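Local coordinates for putative branched-chain amino acid transport system substrate-binding protein (Rhodopseudomonas palustris, PDB 3TX6) that probably serves as the periplasmic solute-binding component of an ABC transporter, binding aromatic acids such as 3-(4-hydroxyphenyl)pyruvate, at residues Ile135-Asp149 / Gly163-Pro175. Numbering follows the deposited sequence. Where two conformers were deposited one is given.
Sequences IKTVGYIGYSDSYGD and GLKIVAEERFARP. With ENO (3-(4-hydroxy-phenyl)pyruvic acid), chain D.
Arg171 reaches from the edge strand 165-172 across its parallel neighbour 137-143 to the start of helix 146-161. Arg171 CB lies 3.5 Å, its CG 4.0 Å and, after a bend at chi2 (-61°) that turns the chain inward, its CD 3.4 Å from Gly142 O. NE then sits at the edge of the Tyr140 ring, whose plane stands perpendicular to the guanidinium, and, with NH2, grips Glu169 OE2 side-on. Arg171 NH1 has two acceptors: Tyr143 O at 3.0 Å and Asp149 OD1, met nearly along its C-O axis, at 2.7 Å. Arginine suits the place, its flat cation donating to two carboxylates and a backbone carbonyl at once; a methionine here would probably leave Asp149 and Glu169 without their shared countercharge and Tyr143 O without this donor. The backbones pair in parallel, Phe172 N bonding to Gly142 O, where glycine leaves room for Tyr140 OH. Farther on, Phe172 offers a face to the edge of Tyr143, and Arg174 CG lies over the centre of the Tyr143 ring, 3.8 Å from its centroid. Arg174 NE donates to the syn lone pair of Asp145 OD2 (2.7 Å), fixing the guanidinium so that NH1 and NH2 hold the two ligand carboxylate oxygens. Asp145 also N-caps the helix through weak bonds to its OD1. This is a right-handed beta-alpha-beta crossover of a periplasmic binding protein lobe, its C-terminal strand ends lining the ligand cleft.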
loop_
_atom_site.group_PDB
_atom_site.type_symbol
_atom_site.label_atom_id
_atom_site.label_comp_id
_atom_site.label_asym_id
_atom_site.label_seq_id
_atom_site.Cartn_x
_atom_site.Cartn_y
_atom_site.Cartn_z
ATOM N N ILE A 135 -21.546 14.836 -6.841
ATOM C CA ILE A 135 -21.674 13.435 -7.232
ATOM C C ILE A 135 -22.784 12.802 -6.409
ATOM O O ILE A 135 -22.670 12.734 -5.183
ATOM C CB ILE A 135 -20.390 12.657 -6.999
ATOM C CG1 ILE A 135 -19.230 13.389 -7.670
ATOM C CG2 ILE A 135 -20.555 11.199 -7.475
ATOM C CD1 ILE A 135 -19.393 13.498 -9.142
ATOM N N LYS A 136 -23.822 12.315 -7.076
ATOM C CA LYS A 136 -24.921 11.603 -6.393
ATOM C C LYS A 136 -24.891 10.106 -6.676
ATOM O O LYS A 136 -25.074 9.296 -5.781
ATOM C CB LYS A 136 -26.275 12.173 -6.807
ATOM C CG LYS A 136 -26.423 13.661 -6.491
ATOM C CD LYS A 136 -27.714 14.291 -7.044
ATOM C CE LYS A 136 -27.734 15.798 -6.786
ATOM N NZ LYS A 136 -27.380 16.603 -7.976
ATOM N N THR A 137 -24.671 9.745 -7.935
ATOM C CA THR A 137 -24.658 8.343 -8.354
ATOM C C THR A 137 -23.207 7.925 -8.619
ATOM O O THR A 137 -22.390 8.763 -9.090
ATOM C CB THR A 137 -25.521 8.093 -9.585
ATOM O OG1 THR A 137 -25.077 8.965 -10.663
ATOM C CG2 THR A 137 -27.002 8.350 -9.223
ATOM N N VAL A 138 -22.902 6.659 -8.343
ATOM C CA VAL A 138 -21.534 6.174 -8.467
ATOM C C VAL A 138 -21.567 4.750 -9.049
ATOM O O VAL A 138 -22.458 3.943 -8.756
ATOM C CB VAL A 138 -20.770 6.197 -7.118
ATOM C CG1 VAL A 138 -21.391 5.191 -6.154
ATOM C CG2 VAL A 138 -19.265 5.897 -7.329
ATOM N N GLY A 139 -20.646 4.481 -9.954
ATOM C CA GLY A 139 -20.456 3.104 -10.411
ATOM C C GLY A 139 -19.080 2.615 -9.938
ATOM O O GLY A 139 -18.208 3.406 -9.620
ATOM N N TYR A 140 -18.938 1.311 -9.859
ATOM C CA TYR A 140 -17.677 0.637 -9.442
ATOM C C TYR A 140 -17.230 -0.361 -10.471
ATOM O O TYR A 140 -18.047 -1.126 -11.005
ATOM C CB TYR A 140 -17.929 -0.144 -8.172
ATOM C CG TYR A 140 -16.684 -0.827 -7.608
ATOM C CD1 TYR A 140 -15.660 -0.082 -7.038
ATOM C CD2 TYR A 140 -16.545 -2.230 -7.618
ATOM C CE1 TYR A 140 -14.527 -0.709 -6.501
ATOM C CE2 TYR A 140 -15.398 -2.846 -7.138
ATOM C CZ TYR A 140 -14.409 -2.083 -6.537
ATOM O OH TYR A 140 -13.271 -2.641 -6.017
ATOM N N ILE A 141 -15.917 -0.336 -10.714
ATOM C CA ILE A 141 -15.206 -1.325 -11.501
ATOM C C ILE A 141 -13.942 -1.656 -10.727
ATOM O O ILE A 141 -13.113 -0.780 -10.479
ATOM C CB ILE A 141 -14.906 -0.882 -12.972
ATOM C CG1 ILE A 141 -14.329 -2.082 -13.702
ATOM C CG2 ILE A 141 -14.067 0.399 -13.075
ATOM C CD1 ILE A 141 -14.241 -1.990 -15.218
ATOM N N GLY A 142 -13.809 -2.913 -10.363
ATOM C CA GLY A 142 -12.643 -3.355 -9.590
ATOM C C GLY A 142 -12.385 -4.849 -9.684
ATOM O O GLY A 142 -13.130 -5.605 -10.307
ATOM N N TYR A 143 -11.290 -5.290 -9.080
ATOM C CA TYR A 143 -10.938 -6.715 -9.160
ATOM C C TYR A 143 -11.975 -7.612 -8.558
ATOM O O TYR A 143 -12.622 -7.279 -7.546
ATOM C CB TYR A 143 -9.623 -7.061 -8.452
ATOM C CG TYR A 143 -8.384 -6.346 -8.928
ATOM C CD1 TYR A 143 -8.102 -6.187 -10.275
ATOM C CD2 TYR A 143 -7.424 -5.945 -8.018
ATOM C CE1 TYR A 143 -6.941 -5.566 -10.683
ATOM C CE2 TYR A 143 -6.271 -5.320 -8.415
ATOM C CZ TYR A 143 -6.007 -5.160 -9.762
ATOM O OH TYR A 143 -4.856 -4.538 -10.159
ATOM N N SER A 144 -12.057 -8.807 -9.140
ATOM C CA SER A 144 -12.863 -9.920 -8.621
ATOM C C SER A 144 -12.049 -10.732 -7.594
ATOM O O SER A 144 -11.881 -11.940 -7.712
ATOM C CB SER A 144 -13.351 -10.803 -9.777
ATOM O OG SER A 144 -12.274 -11.225 -10.587
ATOM N N ASP A 145 -11.489 -10.057 -6.603
ATOM C CA ASP A 145 -10.769 -10.755 -5.505
ATOM C C ASP A 145 -10.827 -9.894 -4.223
ATOM O O ASP A 145 -11.529 -8.898 -4.205
ATOM C CB ASP A 145 -9.348 -11.140 -5.943
ATOM C CG ASP A 145 -8.385 -9.953 -6.074
ATOM O OD1 ASP A 145 -8.689 -8.842 -5.658
ATOM O OD2 ASP A 145 -7.321 -10.141 -6.682
ATOM N N SER A 146 -10.086 -10.279 -3.191
ATOM C CA SER A 146 -10.196 -9.652 -1.867
ATOM C C SER A 146 -9.963 -8.141 -1.914
ATOM O O SER A 146 -10.682 -7.388 -1.259
ATOM C CB SER A 146 -9.256 -10.324 -0.861
ATOM O OG SER A 146 -7.916 -10.327 -1.321
ATOM N N TYR A 147 -8.986 -7.691 -2.701
ATOM C CA TYR A 147 -8.712 -6.253 -2.810
ATOM C C TYR A 147 -9.917 -5.527 -3.413
ATOM O O TYR A 147 -10.351 -4.485 -2.894
ATOM C CB TYR A 147 -7.460 -5.985 -3.665
ATOM C CG TYR A 147 -7.093 -4.502 -3.782
ATOM C CD1 TYR A 147 -6.479 -3.810 -2.726
ATOM C CD2 TYR A 147 -7.406 -3.776 -4.939
ATOM C CE1 TYR A 147 -6.169 -2.465 -2.839
ATOM C CE2 TYR A 147 -7.078 -2.423 -5.056
ATOM C CZ TYR A 147 -6.493 -1.760 -3.994
ATOM O OH TYR A 147 -6.144 -0.429 -4.057
ATOM N N GLY A 148 -10.434 -6.035 -4.527
ATOM C CA GLY A 148 -11.648 -5.431 -5.110
ATOM C C GLY A 148 -12.882 -5.492 -4.214
ATOM O O GLY A 148 -13.684 -4.576 -4.225
ATOM N N ASP A 149 -12.995 -6.556 -3.415
ATOM C CA ASP A 149 -14.054 -6.695 -2.436
ATOM C C ASP A 149 -13.910 -5.682 -1.316
ATOM O O ASP A 149 -14.903 -5.044 -0.914
ATOM C CB ASP A 149 -14.015 -8.105 -1.798
ATOM C CG ASP A 149 -14.454 -9.232 -2.761
ATOM O OD1 ASP A 149 -15.003 -8.939 -3.850
ATOM O OD2 ASP A 149 -14.227 -10.428 -2.432
ATOM N N GLY A 163 -24.056 9.654 1.179
ATOM C CA GLY A 163 -24.962 10.182 0.172
ATOM C C GLY A 163 -24.666 9.726 -1.240
ATOM O O GLY A 163 -25.001 10.407 -2.198
ATOM N N LEU A 164 -24.046 8.566 -1.379
ATOM C CA LEU A 164 -23.766 8.023 -2.698
ATOM C C LEU A 164 -24.756 6.883 -2.954
ATOM O O LEU A 164 -25.077 6.101 -2.064
ATOM C CB LEU A 164 -22.305 7.540 -2.781
ATOM C CG LEU A 164 -21.210 8.581 -2.596
ATOM C CD1 LEU A 164 -19.871 7.872 -2.407
ATOM C CD2 LEU A 164 -21.155 9.514 -3.822
ATOM N N LYS A 165 -25.266 6.812 -4.177
ATOM C CA LYS A 165 -26.117 5.704 -4.619
ATOM C C LYS A 165 -25.333 4.904 -5.640
ATOM O O LYS A 165 -24.924 5.439 -6.670
ATOM C CB LYS A 165 -27.413 6.220 -5.265
ATOM C CG LYS A 165 -28.431 5.126 -5.618
ATOM C CD LYS A 165 -29.656 5.687 -6.358
ATOM C CE LYS A 165 -30.592 4.588 -6.877
ATOM N NZ LYS A 165 -31.261 5.001 -8.138
ATOM N N ILE A 166 -25.124 3.625 -5.353
ATOM C CA ILE A 166 -24.417 2.753 -6.282
ATOM C C ILE A 166 -25.373 2.249 -7.347
ATOM O O ILE A 166 -26.356 1.570 -7.038
ATOM C CB ILE A 166 -23.804 1.551 -5.578
ATOM C CG1 ILE A 166 -22.783 2.013 -4.534
ATOM C CG2 ILE A 166 -23.119 0.644 -6.593
ATOM C CD1 ILE A 166 -22.370 0.882 -3.611
ATOM N N VAL A 167 -25.100 2.623 -8.591
ATOM C CA VAL A 167 -25.983 2.277 -9.705
ATOM C C VAL A 167 -25.424 1.222 -10.640
ATOM O O VAL A 167 -26.103 0.774 -11.582
ATOM C CB VAL A 167 -26.417 3.539 -10.494
ATOM C CG1 VAL A 167 -27.127 4.505 -9.556
ATOM C CG2 VAL A 167 -25.225 4.212 -11.201
ATOM N N ALA A 168 -24.197 0.788 -10.364
ATOM C CA ALA A 168 -23.565 -0.207 -11.177
ATOM C C ALA A 168 -22.326 -0.747 -10.473
ATOM O O ALA A 168 -21.529 0.032 -9.899
ATOM C CB ALA A 168 -23.181 0.379 -12.555
ATOM N N GLU A 169 -22.140 -2.064 -10.593
ATOM C CA GLU A 169 -20.987 -2.762 -10.028
ATOM C C GLU A 169 -20.478 -3.775 -11.038
ATOM O O GLU A 169 -21.209 -4.707 -11.389
ATOM C CB GLU A 169 -21.348 -3.502 -8.745
ATOM C CG GLU A 169 -20.148 -4.256 -8.150
ATOM C CD GLU A 169 -20.517 -5.464 -7.276
ATOM O OE1 GLU A 169 -21.717 -5.744 -7.092
ATOM O OE2 GLU A 169 -19.586 -6.160 -6.800
ATOM N N GLU A 170 -19.234 -3.592 -11.478
ATOM C CA GLU A 170 -18.593 -4.506 -12.406
ATOM C C GLU A 170 -17.231 -4.913 -11.875
ATOM O O GLU A 170 -16.534 -4.121 -11.207
ATOM C CB GLU A 170 -18.422 -3.824 -13.760
ATOM C CG GLU A 170 -19.757 -3.400 -14.425
ATOM C CD GLU A 170 -20.527 -4.595 -14.963
ATOM O OE1 GLU A 170 -19.868 -5.542 -15.478
ATOM O OE2 GLU A 170 -21.771 -4.581 -14.886
ATOM N N ARG A 171 -16.865 -6.145 -12.193
ATOM C CA ARG A 171 -15.578 -6.722 -11.813
ATOM C C ARG A 171 -14.759 -7.182 -13.016
ATOM O O ARG A 171 -15.295 -7.485 -14.067
ATOM C CB ARG A 171 -15.798 -7.882 -10.829
ATOM C CG ARG A 171 -16.599 -7.496 -9.562
ATOM C CD ARG A 171 -15.967 -6.424 -8.662
ATOM N NE ARG A 171 -16.725 -6.353 -7.403
ATOM C CZ ARG A 171 -16.353 -6.850 -6.219
ATOM N NH1 ARG A 171 -15.148 -7.427 -6.029
ATOM N NH2 ARG A 171 -17.201 -6.780 -5.199
ATOM N N PHE A 172 -13.443 -7.246 -12.833
ATOM C CA PHE A 172 -12.545 -7.878 -13.829
ATOM C C PHE A 172 -11.445 -8.574 -13.056
ATOM O O PHE A 172 -11.254 -8.243 -11.867
ATOM C CB PHE A 172 -11.991 -6.878 -14.839
ATOM C CG PHE A 172 -11.098 -5.798 -14.283
ATOM C CD1 PHE A 172 -11.610 -4.726 -13.572
ATOM C CD2 PHE A 172 -9.727 -5.814 -14.549
ATOM C CE1 PHE A 172 -10.784 -3.694 -13.146
ATOM C CE2 PHE A 172 -8.902 -4.786 -14.115
ATOM C CZ PHE A 172 -9.426 -3.710 -13.430
ATOM N N ALA A 173 -10.792 -9.545 -13.706
ATOM C CA ALA A 173 -9.632 -10.241 -13.149
ATOM C C ALA A 173 -8.317 -9.534 -13.476
ATOM O O ALA A 173 -8.192 -8.869 -14.530
ATOM C CB ALA A 173 -9.600 -11.677 -13.613
ATOM N N ARG A 174 -7.360 -9.628 -12.528
ATOM C CA ARG A 174 -6.052 -8.973 -12.666
ATOM C C ARG A 174 -5.419 -9.144 -14.050
ATOM O O ARG A 174 -4.885 -8.180 -14.605
ATOM C CB ARG A 174 -5.061 -9.457 -11.588
ATOM C CG ARG A 174 -5.421 -8.974 -10.202
ATOM C CD ARG A 174 -4.542 -9.582 -9.108
ATOM N NE ARG A 174 -5.111 -9.175 -7.827
ATOM C CZ ARG A 174 -4.705 -8.134 -7.106
ATOM N NH1 ARG A 174 -5.360 -7.841 -6.012
ATOM N NH2 ARG A 174 -3.654 -7.387 -7.469
ATOM N N PRO A 175 -5.436 -10.370 -14.584
ATOM C CA PRO A 175 -4.787 -10.606 -15.880
ATOM C C PRO A 175 -5.505 -10.086 -17.145
ATOM O O PRO A 175 -4.984 -10.244 -18.240
ATOM C CB PRO A 175 -4.691 -12.128 -15.949
ATOM C CG PRO A 175 -4.970 -12.639 -14.599
ATOM C CD PRO A 175 -5.864 -11.637 -13.956
HETATM O O4 ENO D . -2.992 -4.467 -2.520
HETATM C C9 ENO D . -0.701 -1.950 -2.746
HETATM C C8 ENO D . -0.246 -0.951 -1.911
HETATM C C7 ENO D . -1.048 0.160 -1.606
HETATM C C6 ENO D . -2.344 0.183 -2.084
HETATM C C5 ENO D . -2.812 -0.807 -2.943
HETATM C C4 ENO D . -1.996 -1.902 -3.275
HETATM O O3 ENO D . -0.548 1.123 -0.739
HETATM C C3 ENO D . -2.460 -2.944 -4.254
HETATM C C2 ENO D . -3.038 -4.204 -3.734
HETATM C C1 ENO D . -3.536 -5.162 -4.711
HETATM O O2 ENO D . -3.975 -6.250 -4.285
HETATM O O1 ENO D . -3.530 -4.891 -5.949
HETATM O O HOH W 1 -27.391 10.046 -4.099
HETATM O O HOH W 2 -8.228 -11.175 -9.883
#